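Local coordinates for protein TRAP-type C4-dicarboxylate:H+ symport system substrate-binding component DctP (Shewanella oneidensis, PDB 4MX6) that binds succinate and probably delivers such C4-dicarboxylates from the periplasm to a TRAP-type proton symporter in the inner membrane, at residues 56-59 and 60-64; 64-67 and 68-72; 79-82 and 83-87; 126-129 and 130-133; 252-255 and 256-260. One frame throughout, in Å; residues are numbered along the deposited sequence.

Contacts 1 and 2 are joined in series along one beta-alpha-beta unit and share Gln64. Their centres lie about 8 Å apart, and helix 50-65 touches strand 70-75 through polar and apolar groups. Contact 5 lies on the same side of the chain's centre. It touches contact 2 where Tyr70 OH packs on Pro259 CD at 3.5 Å. Contact 3 follows contact 2 along the chain and sits closest to the ligand, with the Asp83 side chain about 4 Å from bound succinate. Contact 4 lies across the chain's centre from contact 3, about 28 Å between centres. The side chain of Gln131 is about 13 Å from bound succinate. Contacts 2 and 5 lie away from the binding site.

Contact 1. Residues 56-59 and 60-64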
loop_
_atom_site.group_PDB
_atom_site.type_symbol
_atom_site.label_atom_id
_atom_site.label_comp_id
_atom_site.label_asym_id
_atom_site.label_seq_id
_atom_site.Cartn_x
_atom_site.Cartn_y
_atom_site.Cartn_z
ATOM N N LEU A 56 10.023 -12.601 -3.426
ATOM C CA LEU A 56 10.768 -13.867 -3.418
ATOM C C LEU A 56 10.284 -14.818 -4.508
ATOM O O LEU A 56 11.087 -15.528 -5.103
ATOM C CB LEU A 56 10.667 -14.530 -2.047
ATOM C CG LEU A 56 11.501 -13.874 -0.941
ATOM C CD1 LEU A 56 11.261 -14.587 0.376
ATOM C CD2 LEU A 56 12.986 -13.844 -1.272
ATOM N N LYS A 57 8.988 -14.835 -4.798
ATOM C CA LYS A 57 8.497 -15.673 -5.887
ATOM C C LYS A 57 9.079 -15.209 -7.220
ATOM O O LYS A 57 9.474 -16.024 -8.060
ATOM C CB LYS A 57 6.965 -15.658 -5.923
ATOM C CG LYS A 57 6.346 -16.540 -7.002
ATOM C CD LYS A 57 6.676 -18.017 -6.807
ATOM C CE LYS A 57 5.879 -18.903 -7.743
ATOM N NZ LYS A 57 6.140 -20.337 -7.501
ATOM N N PHE A 58 9.153 -13.897 -7.414
ATOM C CA PHE A 58 9.744 -13.333 -8.627
ATOM C C PHE A 58 11.202 -13.782 -8.757
ATOM O O PHE A 58 11.631 -14.235 -9.827
ATOM C CB PHE A 58 9.590 -11.813 -8.598
ATOM C CG PHE A 58 10.249 -11.087 -9.746
ATOM C CD1 PHE A 58 9.891 -11.326 -11.063
ATOM C CD2 PHE A 58 11.186 -10.112 -9.486
ATOM C CE1 PHE A 58 10.488 -10.634 -12.083
ATOM C CE2 PHE A 58 11.775 -9.410 -10.516
ATOM C CZ PHE A 58 11.425 -9.674 -11.810
ATOM N N LYS A 59 11.962 -13.697 -7.668
ATOM C CA LYS A 59 13.329 -14.208 -7.641
ATOM C C LYS A 59 13.383 -15.675 -8.051
ATOM O O LYS A 59 14.207 -16.061 -8.880
ATOM C CB LYS A 59 13.905 -14.036 -6.236
ATOM C CG LYS A 59 15.248 -14.710 -6.008
ATOM C CD LYS A 59 15.705 -14.541 -4.570
ATOM C CE LYS A 59 17.036 -15.222 -4.286
ATOM N NZ LYS A 59 18.129 -14.646 -5.098
ATOM N N GLU A 60 12.524 -16.497 -7.461
ATOM C CA GLU A 60 12.529 -17.926 -7.726
ATOM C C GLU A 60 12.245 -18.212 -9.194
ATOM O O GLU A 60 12.944 -19.003 -9.830
ATOM C CB GLU A 60 11.504 -18.629 -6.828
ATOM C CG GLU A 60 11.923 -18.653 -5.370
ATOM C CD GLU A 60 10.821 -19.043 -4.409
ATOM O OE1 GLU A 60 9.823 -19.609 -4.880
ATOM O OE2 GLU A 60 10.980 -18.794 -3.185
ATOM N N LEU A 61 11.242 -17.540 -9.748
ATOM C CA LEU A 61 10.847 -17.797 -11.128
ATOM C C LEU A 61 11.908 -17.320 -12.108
ATOM O O LEU A 61 12.183 -17.998 -13.103
ATOM C CB LEU A 61 9.491 -17.170 -11.451
ATOM C CG LEU A 61 8.310 -17.773 -10.698
ATOM C CD1 LEU A 61 7.056 -17.107 -11.209
ATOM C CD2 LEU A 61 8.234 -19.271 -10.881
ATOM N N VAL A 62 12.503 -16.154 -11.862
ATOM C CA VAL A 62 13.529 -15.669 -12.780
ATOM C C VAL A 62 14.718 -16.619 -12.770
ATOM O O VAL A 62 15.266 -16.971 -13.821
ATOM C CB VAL A 62 13.971 -14.225 -12.425
ATOM C CG1 VAL A 62 15.245 -13.836 -13.178
ATOM C CG2 VAL A 62 12.852 -13.235 -12.729
ATOM N N GLU A 63 15.130 -17.047 -11.590
ATOM C CA GLU A 63 16.333 -17.849 -11.512
ATOM C C GLU A 63 16.091 -19.262 -12.057
ATOM O O GLU A 63 17.014 -19.882 -12.571
ATOM C CB GLU A 63 16.904 -17.782 -10.092
ATOM C CG GLU A 63 17.465 -16.367 -9.844
ATOM C CD GLU A 63 17.525 -15.959 -8.397
ATOM O OE1 GLU A 63 16.846 -16.596 -7.568
ATOM O OE2 GLU A 63 18.287 -15.017 -8.070
ATOM N N GLN A 64 14.854 -19.755 -11.976
ATOM C CA GLN A 64 14.485 -21.016 -12.610
ATOM C C GLN A 64 14.469 -20.945 -14.124
ATOM O O GLN A 64 14.900 -21.881 -14.786
ATOM C CB GLN A 64 13.092 -21.436 -12.177
ATOM C CG GLN A 64 13.019 -21.891 -10.744
ATOM C CD GLN A 64 11.607 -21.842 -10.211
ATOM O OE1 GLN A 64 10.645 -22.044 -10.952
ATOM N NE2 GLN A 64 11.469 -21.560 -8.928
HETATM O O HOH W 1 8.952 -20.968 -7.210
#
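Lys59 holds CG anti to the backbone N (chi1 171°) and runs straight until a bend at chi4, while Glu63 sets CG beside its own N (chi1 -70°). These torsions turn the lysine tip onto the carboxylate one helical turn further on. Lys59 NZ meets Glu63 OE2 at 3.0 Å in a salt bridge that uses the syn lone pair of that oxygen. A weak bond of 3.4 Å also runs from Lys59 NZ to Glu63 OE1. Both groups reach strand 70-75 as well: Lys59 NZ donates to Val72 O, and Glu63 OE2 bonds to Val72 N and Thr71 OG1. With an alanine here instead of the lysine, the Glu63 carboxylate would probably lose its positive mate and Val72 O this donor. The residues belong to helix 50-65, which makes the beta-alpha-beta crossover between parallel strands 37-42 and 70-75. Backbone bonds of the i to i+4 kind hold its turns, as from Val62 N to Phe58 O at 2.9 Å. Val62 CG2 sits over one face of the Phe58 ring in a CH-pi contact, 4.0 Å from the centroid and 28° off the normal. Phe97 meets that ring edge-to-face. Elsewhere, Lys57 CE lies against Leu61 CD2 at 3.9 Å. Lys57 NZ stays 4.6 Å from Glu60 OE1, and a water joins these two and Gln64 NE2.

Contact 2. Residues 64-67 and 68-72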
loop_
_atom_site.group_PDB
_atom_site.type_symbol
_atom_site.label_atom_id
_atom_site.label_comp_id
_atom_site.label_asym_id
_atom_site.label_seq_id
_atom_site.Cartn_x
_atom_site.Cartn_y
_atom_site.Cartn_z
ATOM N N GLN A 64 14.854 -19.755 -11.976
ATOM C CA GLN A 64 14.485 -21.016 -12.610
ATOM C C GLN A 64 14.469 -20.945 -14.124
ATOM O O GLN A 64 14.900 -21.881 -14.786
ATOM C CB GLN A 64 13.092 -21.436 -12.177
ATOM C CG GLN A 64 13.019 -21.891 -10.744
ATOM C CD GLN A 64 11.607 -21.842 -10.211
ATOM O OE1 GLN A 64 10.645 -22.044 -10.952
ATOM N NE2 GLN A 64 11.469 -21.560 -8.928
ATOM N N ARG A 65 13.942 -19.850 -14.670
ATOM C CA ARG A 65 13.657 -19.753 -16.100
ATOM C C ARG A 65 14.790 -19.141 -16.906
ATOM O O ARG A 65 14.875 -19.383 -18.113
ATOM C CB ARG A 65 12.351 -18.988 -16.324
ATOM C CG ARG A 65 11.182 -19.670 -15.646
ATOM C CD ARG A 65 9.891 -18.871 -15.695
ATOM N NE ARG A 65 8.847 -19.590 -14.975
ATOM C CZ ARG A 65 7.582 -19.201 -14.865
ATOM N NH1 ARG A 65 7.167 -18.065 -15.414
ATOM N NH2 ARG A 65 6.727 -19.956 -14.188
ATOM N N LEU A 66 15.662 -18.383 -16.242
ATOM C CA LEU A 66 16.798 -17.722 -16.887
ATOM C C LEU A 66 18.107 -17.987 -16.136
ATOM O O LEU A 66 18.873 -17.065 -15.857
ATOM C CB LEU A 66 16.552 -16.216 -16.950
ATOM C CG LEU A 66 15.342 -15.801 -17.798
ATOM C CD1 LEU A 66 14.942 -14.363 -17.511
ATOM C CD2 LEU A 66 15.643 -15.974 -19.279
ATOM N N PRO A 67 18.380 -19.256 -15.819
ATOM C CA PRO A 67 19.561 -19.551 -14.999
ATOM C C PRO A 67 20.853 -19.091 -15.648
ATOM O O PRO A 67 21.105 -19.354 -16.832
ATOM C CB PRO A 67 19.528 -21.077 -14.862
ATOM C CG PRO A 67 18.707 -21.555 -16.004
ATOM C CD PRO A 67 17.682 -20.480 -16.239
ATOM N N GLY A 68 21.670 -18.397 -14.864
ATOM C CA GLY A 68 22.941 -17.896 -15.337
ATOM C C GLY A 68 22.856 -16.617 -16.145
ATOM O O GLY A 68 23.886 -16.023 -16.464
ATOM N N GLU A 69 21.636 -16.185 -16.469
ATOM C CA GLU A 69 21.451 -14.990 -17.281
ATOM C C GLU A 69 21.045 -13.791 -16.427
ATOM O O GLU A 69 21.530 -12.679 -16.639
ATOM C CB GLU A 69 20.389 -15.232 -18.350
ATOM C CG GLU A 69 20.721 -16.346 -19.333
ATOM C CD GLU A 69 19.559 -16.646 -20.269
ATOM O OE1 GLU A 69 19.105 -15.718 -20.947
ATOM O OE2 GLU A 69 19.082 -17.798 -20.310
ATOM N N TYR A 70 20.138 -14.030 -15.480
ATOM C CA TYR A 70 19.660 -13.010 -14.561
ATOM C C TYR A 70 19.538 -13.609 -13.174
ATOM O O TYR A 70 19.236 -14.791 -13.019
ATOM C CB TYR A 70 18.289 -12.460 -15.002
ATOM C CG TYR A 70 18.359 -11.714 -16.306
ATOM C CD1 TYR A 70 18.241 -12.382 -17.522
ATOM C CD2 TYR A 70 18.590 -10.350 -16.328
ATOM C CE1 TYR A 70 18.339 -11.710 -18.721
ATOM C CE2 TYR A 70 18.689 -9.669 -17.512
ATOM C CZ TYR A 70 18.561 -10.350 -18.711
ATOM O OH TYR A 70 18.658 -9.678 -19.909
ATOM N N THR A 71 19.775 -12.782 -12.165
ATOM C CA THR A 71 19.514 -13.156 -10.785
ATOM C C THR A 71 18.790 -11.995 -10.132
ATOM O O THR A 71 19.016 -10.852 -10.511
ATOM C CB THR A 71 20.815 -13.465 -10.019
ATOM O OG1 THR A 71 20.496 -13.970 -8.722
ATOM C CG2 THR A 71 21.682 -12.222 -9.892
ATOM N N VAL A 72 17.918 -12.285 -9.169
ATOM C CA VAL A 72 17.178 -11.244 -8.469
ATOM C C VAL A 72 17.625 -11.199 -7.011
ATOM O O VAL A 72 17.551 -12.210 -6.321
ATOM C CB VAL A 72 15.656 -11.496 -8.512
ATOM C CG1 VAL A 72 14.910 -10.361 -7.813
ATOM C CG2 VAL A 72 15.168 -11.635 -9.935
HETATM O O HOH W 2 19.562 -19.858 -19.022
#
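Leu66 O takes two backbone N-H groups, from the last residue of the turn and the one after it. Glu69 N bonds to Leu66 O at 3.0 Å, approaching from 36° above the carbonyl plane and not on a lone pair. Tyr70 N reaches Leu66 O, at 3.3 Å, in a bond that is weak though fairly straight. The first of these bonds closes a type II beta turn with Pro67 and Gly68 at its centre. Gly68 has a positive phi of 80°, which favours glycine, and a CB there would run into Pro67 O. The turn links the end of helix 50-65 to strand 70-75. Among the apolar contacts, Leu66 and Tyr70 lie side by side and point the same way; in each, CG stands beside the backbone N (chi1 -63° for Leu66). Leu66 CD1 rests 3.8 Å from Tyr70 CD1, its approach to the ring oblique. The Leu66 side chain also packs on Val265 and Ile266 of helix 260-295. The charged group is Glu69, whose chain crosses Leu66 at about a right angle. Leu66 CD2 lies 3.9 Å from Glu69 OE1, and that oxygen forms a salt bridge with Lys262. A water donates to Pro67 O at 2.7 Å and also to Glu69 OE2. The chemistry thus divides in two: the backbone fixes the turn, while water and Lys262 satisfy the Glu69 carboxylate beside apolar Leu66.

Contact 3. Residues 79-82 and 83-87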
loop_
_atom_site.group_PDB
_atom_site.type_symbol
_atom_site.label_atom_id
_atom_site.label_comp_id
_atom_site.label_asym_id
_atom_site.label_seq_id
_atom_site.Cartn_x
_atom_site.Cartn_y
_atom_site.Cartn_z
ATOM N N GLN A 79 16.090 -2.397 4.028
ATOM C CA GLN A 79 17.512 -2.667 4.246
ATOM C C GLN A 79 18.393 -2.028 3.167
ATOM O O GLN A 79 19.556 -1.736 3.422
ATOM C CB GLN A 79 17.771 -4.175 4.334
ATOM C CG GLN A 79 17.161 -4.840 5.570
ATOM C CD GLN A 79 17.106 -6.359 5.453
ATOM O OE1 GLN A 79 17.680 -6.943 4.528
ATOM N NE2 GLN A 79 16.403 -7.007 6.388
ATOM N N LEU A 80 17.851 -1.826 1.970
ATOM C CA LEU A 80 18.594 -1.148 0.908
ATOM C C LEU A 80 18.065 0.275 0.685
ATOM O O LEU A 80 18.805 1.242 0.860
ATOM C CB LEU A 80 18.566 -1.955 -0.390
ATOM C CG LEU A 80 19.477 -1.424 -1.505
ATOM C CD1 LEU A 80 20.948 -1.506 -1.098
ATOM C CD2 LEU A 80 19.221 -2.187 -2.793
ATOM N N PHE A 81 16.798 0.388 0.294
ATOM C CA PHE A 81 16.128 1.678 0.150
ATOM C C PHE A 81 14.824 1.653 0.933
ATOM O O PHE A 81 14.159 0.612 1.043
ATOM C CB PHE A 81 15.889 2.014 -1.327
ATOM C CG PHE A 81 17.159 2.115 -2.106
ATOM C CD1 PHE A 81 18.074 3.109 -1.817
ATOM C CD2 PHE A 81 17.463 1.195 -3.094
ATOM C CE1 PHE A 81 19.267 3.192 -2.508
ATOM C CE2 PHE A 81 18.654 1.281 -3.791
ATOM C CZ PHE A 81 19.553 2.273 -3.496
ATOM N N GLY A 82 14.439 2.816 1.444
ATOM C CA GLY A 82 13.224 2.966 2.216
ATOM C C GLY A 82 12.215 3.845 1.503
ATOM O O GLY A 82 12.383 4.195 0.334
ATOM N N ASP A 83 11.165 4.220 2.228
ATOM C CA ASP A 83 10.054 4.971 1.638
ATOM C C ASP A 83 10.533 6.236 0.947
ATOM O O ASP A 83 10.084 6.563 -0.155
ATOM C CB ASP A 83 9.068 5.421 2.712
ATOM C CG ASP A 83 7.956 4.419 2.996
ATOM O OD1 ASP A 83 7.844 3.371 2.321
ATOM O OD2 ASP A 83 7.124 4.752 3.895
ATOM N N ASN A 84 11.397 6.991 1.604
ATOM C CA ASN A 84 11.673 8.323 1.111
ATOM C C ASN A 84 12.598 8.340 -0.096
ATOM O O ASN A 84 12.485 9.272 -0.893
ATOM C CB ASN A 84 12.207 9.229 2.220
ATOM C CG ASN A 84 11.148 9.557 3.272
ATOM O OD1 ASN A 84 9.952 9.275 3.096
ATOM N ND2 ASN A 84 11.586 10.148 4.374
ATOM N N ASN A 85 13.469 7.328 -0.263
ATOM C CA ASN A 85 14.467 7.345 -1.343
ATOM C C ASN A 85 14.294 6.295 -2.444
ATOM O O ASN A 85 15.032 6.328 -3.422
ATOM C CB ASN A 85 15.915 7.311 -0.803
ATOM C CG ASN A 85 16.264 6.025 -0.055
ATOM O OD1 ASN A 85 15.499 5.072 -0.019
ATOM N ND2 ASN A 85 17.470 5.986 0.502
ATOM N N GLU A 86 13.325 5.395 -2.330
ATOM C CA GLU A 86 13.275 4.279 -3.261
ATOM C C GLU A 86 12.958 4.696 -4.699
ATOM O O GLU A 86 13.514 4.108 -5.626
ATOM C CB GLU A 86 12.316 3.193 -2.767
ATOM C CG GLU A 86 10.851 3.583 -2.747
ATOM C CD GLU A 86 9.933 2.444 -2.314
ATOM O OE1 GLU A 86 10.369 1.263 -2.243
ATOM O OE2 GLU A 86 8.744 2.736 -2.033
ATOM N N LEU A 87 12.083 5.681 -4.911
ATOM C CA LEU A 87 11.745 6.052 -6.283
ATOM C C LEU A 87 12.913 6.810 -6.934
ATOM O O LEU A 87 13.207 6.600 -8.116
ATOM C CB LEU A 87 10.429 6.847 -6.360
ATOM C CG LEU A 87 9.173 5.988 -6.142
ATOM C CD1 LEU A 87 7.923 6.847 -6.164
ATOM C CD2 LEU A 87 9.042 4.890 -7.186
HETATM O O HOH W 3 18.526 3.606 2.163
HETATM O O HOH W 4 12.478 -0.110 -1.199
#
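Gly82 is held at both its N-H and its carbonyl, the N-H by the Asn85 side chain and the carbonyl by weak backbone bonds. Gly82 N donates to Asn85 OD1 at 2.9 Å, tilted 17° from the plane of the amide carbonyl. Gly82 O accepts two weak backbone bonds, from Glu86 N at 3.1 Å and from Asn85 N at 3.4 Å. Asn85 can fold back in this way because its CG stands between the backbone N and the carbonyl carbon (chi1 64°). The same amide also lies against Phe81. Asn85 ND2 comes in plane at the ring edge, 3.7 Å from Phe81 CD1, and the ring and amide planes are 80° apart. Asn85 OD1 also lies 3.3 Å from Phe81 CB. Two waters tie the turn further. One accepts from Asn85 ND2 and donates to Leu80 O at 2.7 Å. The other donates to Phe81 O and to Glu86 OE1, the latter at 2.7 Å. The turn carries Asp83 into the binding site. Its OD1 forms a salt bridge with Lys104, its OD2 accepts from Phe202 N, and Arg179 is a long, weak ion partner. Lys104 and Arg179 both bind succinate, so Asp83 probably helps position them as a second-shell group. The contact lies in the loop after strand 70-75 and turns the chain into helix 86-91, where the Glu86 side chain packs on Val98 and Pro100.

Contact 4. Residues 126-129 and 130-133; sequences AVNR and FQQG
This is a local contact along the last turns of helix 124-132, where Val127 and Asn128 meet Gln131 and Gln132. Val127 and Gln131 lie side by side and point the same way. Val127 CG1 touches Gln131 NE2 at 3.5 Å, so a methyl lies against the amide. Gln131 is buried. It sets CG beside its backbone N (chi1 -76°) and is extended beyond it, which lays its amide along Val127. Its NE2 donates to Asp245, next to the succinate-binding Tyr246, and its OE1 is hydrogen-bonded to His155 NE2. A water gathers three amides. It donates to Asn128 OD1 at 2.7 Å and to Gln131 OE1 at 2.8 Å, and it accepts from Gln132 NE2 at 2.9 Å. The amide planes of Asn128 and Gln131 are 74° apart, while those of Asn128 and Gln132 differ by only 22°. The backbone is regular here, with Gln131 N bonding to Val127 O at 2.9 Å. The pattern fades at the end, where Gly133 N makes a weak bond to Arg129 O at 3.0 Å. Phe130 packs on helices 134-139 and 328-337. Gly133 is both the first residue to leave helix 124-132 and the N-cap of helix 134-139, so one residue joins the two helices.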
loop_
_atom_site.group_PDB
_atom_site.type_symbol
_atom_site.label_atom_id
_atom_site.label_comp_id
_atom_site.label_asym_id
_atom_site.label_seq_id
_atom_site.Cartn_x
_atom_site.Cartn_y
_atom_site.Cartn_z
ATOM N N ALA A 126 -13.950 -4.669 -4.932
ATOM C CA ALA A 126 -14.199 -3.411 -5.635
ATOM C C ALA A 126 -12.882 -2.781 -6.092
ATOM O O ALA A 126 -12.781 -2.277 -7.210
ATOM C CB ALA A 126 -14.971 -2.457 -4.742
ATOM N N VAL A 127 -11.873 -2.824 -5.225
ATOM C CA VAL A 127 -10.555 -2.318 -5.591
ATOM C C VAL A 127 -10.053 -3.002 -6.855
ATOM O O VAL A 127 -9.597 -2.359 -7.805
ATOM C CB VAL A 127 -9.538 -2.570 -4.442
ATOM C CG1 VAL A 127 -8.151 -2.211 -4.878
ATOM C CG2 VAL A 127 -9.932 -1.787 -3.199
ATOM N N ASN A 128 -10.135 -4.323 -6.855
ATOM C CA ASN A 128 -9.650 -5.100 -7.979
ATOM C C ASN A 128 -10.418 -4.777 -9.271
ATOM O O ASN A 128 -9.823 -4.642 -10.335
ATOM C CB ASN A 128 -9.726 -6.583 -7.685
ATOM C CG ASN A 128 -8.939 -7.380 -8.654
ATOM O OD1 ASN A 128 -7.708 -7.347 -8.629
ATOM N ND2 ASN A 128 -9.623 -8.121 -9.509
ATOM N N ARG A 129 -11.740 -4.668 -9.185
ATOM C CA ARG A 129 -12.514 -4.329 -10.373
ATOM C C ARG A 129 -12.076 -2.980 -10.938
ATOM O O ARG A 129 -11.915 -2.819 -12.155
ATOM C CB ARG A 129 -14.015 -4.321 -10.070
ATOM C CG ARG A 129 -14.661 -5.693 -10.096
ATOM C CD ARG A 129 -16.176 -5.602 -9.974
ATOM N NE ARG A 129 -16.620 -5.796 -8.595
ATOM C CZ ARG A 129 -16.618 -6.975 -7.976
ATOM N NH1 ARG A 129 -16.187 -8.060 -8.604
ATOM N NH2 ARG A 129 -17.041 -7.074 -6.725
ATOM N N PHE A 130 -11.885 -2.000 -10.063
ATOM C CA PHE A 130 -11.438 -0.685 -10.519
ATOM C C PHE A 130 -10.056 -0.783 -11.177
ATOM O O PHE A 130 -9.829 -0.251 -12.256
ATOM C CB PHE A 130 -11.420 0.317 -9.376
ATOM C CG PHE A 130 -10.890 1.660 -9.770
ATOM C CD1 PHE A 130 -11.656 2.538 -10.520
ATOM C CD2 PHE A 130 -9.612 2.046 -9.411
ATOM C CE1 PHE A 130 -11.152 3.784 -10.878
ATOM C CE2 PHE A 130 -9.103 3.278 -9.783
ATOM C CZ PHE A 130 -9.874 4.152 -10.510
ATOM N N GLN A 131 -9.136 -1.486 -10.531
ATOM C CA GLN A 131 -7.789 -1.654 -11.070
ATOM C C GLN A 131 -7.764 -2.312 -12.444
ATOM O O GLN A 131 -6.947 -1.952 -13.286
ATOM C CB GLN A 131 -6.929 -2.464 -10.108
ATOM C CG GLN A 131 -6.473 -1.641 -8.903
ATOM C CD GLN A 131 -5.877 -2.490 -7.795
ATOM O OE1 GLN A 131 -5.958 -3.724 -7.806
ATOM N NE2 GLN A 131 -5.290 -1.832 -6.812
ATOM N N GLN A 132 -8.638 -3.299 -12.654
ATOM C CA GLN A 132 -8.663 -4.063 -13.900
ATOM C C GLN A 132 -9.504 -3.401 -14.989
ATOM O O GLN A 132 -9.430 -3.805 -16.149
ATOM C CB GLN A 132 -9.156 -5.489 -13.640
ATOM C CG GLN A 132 -8.190 -6.300 -12.770
ATOM C CD GLN A 132 -6.783 -6.333 -13.347
ATOM O OE1 GLN A 132 -6.598 -6.706 -14.486
ATOM N NE2 GLN A 132 -5.793 -5.935 -12.558
ATOM N N GLY A 133 -10.297 -2.402 -14.619
ATOM C CA GLY A 133 -11.062 -1.625 -15.583
ATOM C C GLY A 133 -10.192 -0.622 -16.313
ATOM O O GLY A 133 -8.999 -0.492 -16.070
HETATM O O HOH W 5 -5.776 -5.788 -9.616
#

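Contact 5. Residues 252-255 and 256-260; sequences DAFW and KSLPA
Phe254 O is gripped twice by Ser257. Ser257 OG donates to it at 2.7 Å, tilted 15° from the carbonyl plane. Ser257 N donates to Phe254 O at 2.9 Å from far above that plane. The hydroxyl can reach because OG takes the crowded position between the backbone N and the carbonyl carbon (chi1 79°). A weak bond from Leu258 N to Trp255 O, 3.4 Å long, follows as helix 252-257 ends. Leu258 packs its methyls against two rings. Its CD2 lies 3.9 Å from Phe254 CZ, and its CD1 lies 3.7 Å from Trp255 CE3. Leu258 CG sits over a face of the Phe254 ring, and Leu258 also packs on Tyr70. Arg263 of helix 260-295 makes a cation-pi contact with Trp255. At the start of the helix, Asp252 OD2 accepts from Lys256 NZ, one turn on, in a salt bridge of 2.9 Å, using the syn lone pair of that oxygen. A leucine in place of Asp252 would probably leave the Lys256 ammonium without this negative mate and its extended chain free to turn. The helix end is thus closed by hydrogen bonds to Phe254 O and Trp255 O, with Leu258 packed on two rings and an ion pair between Asp252 and Lys256.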
loop_
_atom_site.group_PDB
_atom_site.type_symbol
_atom_site.label_atom_id
_atom_site.label_comp_id
_atom_site.label_asym_id
_atom_site.label_seq_id
_atom_site.Cartn_x
_atom_site.Cartn_y
_atom_site.Cartn_z
ATOM N N ASP A 252 11.893 3.164 -16.995
ATOM C CA ASP A 252 11.875 3.039 -18.429
ATOM C C ASP A 252 13.259 2.668 -18.944
ATOM O O ASP A 252 13.385 1.838 -19.844
ATOM C CB ASP A 252 11.406 4.359 -19.025
ATOM C CG ASP A 252 11.203 4.285 -20.498
ATOM O OD1 ASP A 252 10.296 3.530 -20.920
ATOM O OD2 ASP A 252 11.946 4.984 -21.222
ATOM N N ALA A 253 14.293 3.281 -18.376
ATOM C CA ALA A 253 15.646 3.039 -18.853
ATOM C C ALA A 253 16.035 1.571 -18.667
ATOM O O ALA A 253 16.582 0.952 -19.580
ATOM C CB ALA A 253 16.631 3.960 -18.148
ATOM N N PHE A 254 15.757 1.000 -17.499
ATOM C CA PHE A 254 16.079 -0.405 -17.288
ATOM C C PHE A 254 15.230 -1.310 -18.179
ATOM O O PHE A 254 15.737 -2.227 -18.829
ATOM C CB PHE A 254 15.903 -0.825 -15.831
ATOM C CG PHE A 254 16.037 -2.299 -15.641
ATOM C CD1 PHE A 254 17.271 -2.919 -15.791
ATOM C CD2 PHE A 254 14.931 -3.083 -15.357
ATOM C CE1 PHE A 254 17.391 -4.288 -15.642
ATOM C CE2 PHE A 254 15.058 -4.451 -15.213
ATOM C CZ PHE A 254 16.290 -5.049 -15.361
ATOM N N TRP A 255 13.938 -1.036 -18.235
ATOM C CA TRP A 255 13.035 -1.905 -18.973
ATOM C C TRP A 255 13.420 -1.940 -20.460
ATOM O O TRP A 255 13.452 -3.007 -21.069
ATOM C CB TRP A 255 11.603 -1.421 -18.761
ATOM C CG TRP A 255 10.507 -2.437 -18.978
ATOM C CD1 TRP A 255 9.409 -2.275 -19.773
ATOM C CD2 TRP A 255 10.360 -3.729 -18.358
ATOM N NE1 TRP A 255 8.602 -3.376 -19.697
ATOM C CE2 TRP A 255 9.160 -4.285 -18.838
ATOM C CE3 TRP A 255 11.122 -4.468 -17.452
ATOM C CZ2 TRP A 255 8.704 -5.541 -18.452
ATOM C CZ3 TRP A 255 10.663 -5.724 -17.074
ATOM C CH2 TRP A 255 9.477 -6.246 -17.578
ATOM N N LYS A 256 13.747 -0.780 -21.018
ATOM C CA LYS A 256 14.186 -0.696 -22.411
ATOM C C LYS A 256 15.559 -1.330 -22.641
ATOM O O LYS A 256 15.873 -1.723 -23.764
ATOM C CB LYS A 256 14.201 0.761 -22.876
ATOM C CG LYS A 256 12.811 1.304 -23.147
ATOM C CD LYS A 256 12.818 2.768 -23.555
ATOM C CE LYS A 256 11.406 3.245 -23.882
ATOM N NZ LYS A 256 11.324 4.721 -24.057
ATOM N N SER A 257 16.374 -1.443 -21.594
ATOM C CA SER A 257 17.732 -1.987 -21.729
ATOM C C SER A 257 17.734 -3.506 -21.872
ATOM O O SER A 257 18.755 -4.097 -22.238
ATOM C CB SER A 257 18.600 -1.581 -20.534
ATOM O OG SER A 257 18.360 -2.380 -19.389
ATOM N N LEU A 258 16.608 -4.143 -21.576
ATOM C CA LEU A 258 16.514 -5.593 -21.706
ATOM C C LEU A 258 16.270 -6.012 -23.152
ATOM O O LEU A 258 15.534 -5.344 -23.878
ATOM C CB LEU A 258 15.360 -6.124 -20.863
ATOM C CG LEU A 258 15.499 -5.959 -19.353
ATOM C CD1 LEU A 258 14.178 -6.240 -18.661
ATOM C CD2 LEU A 258 16.574 -6.882 -18.822
ATOM N N PRO A 259 16.872 -7.133 -23.575
ATOM C CA PRO A 259 16.469 -7.655 -24.884
ATOM C C PRO A 259 15.013 -8.096 -24.820
ATOM O O PRO A 259 14.534 -8.541 -23.777
ATOM C CB PRO A 259 17.416 -8.842 -25.126
ATOM C CG PRO A 259 18.107 -9.096 -23.866
ATOM C CD PRO A 259 17.844 -7.998 -22.887
ATOM N N ALA A 260 14.297 -7.966 -25.928
ATOM C CA ALA A 260 12.849 -8.148 -25.893
ATOM C C ALA A 260 12.411 -9.537 -25.429
ATOM O O ALA A 260 11.398 -9.677 -24.724
ATOM C CB ALA A 260 12.257 -7.836 -27.257
#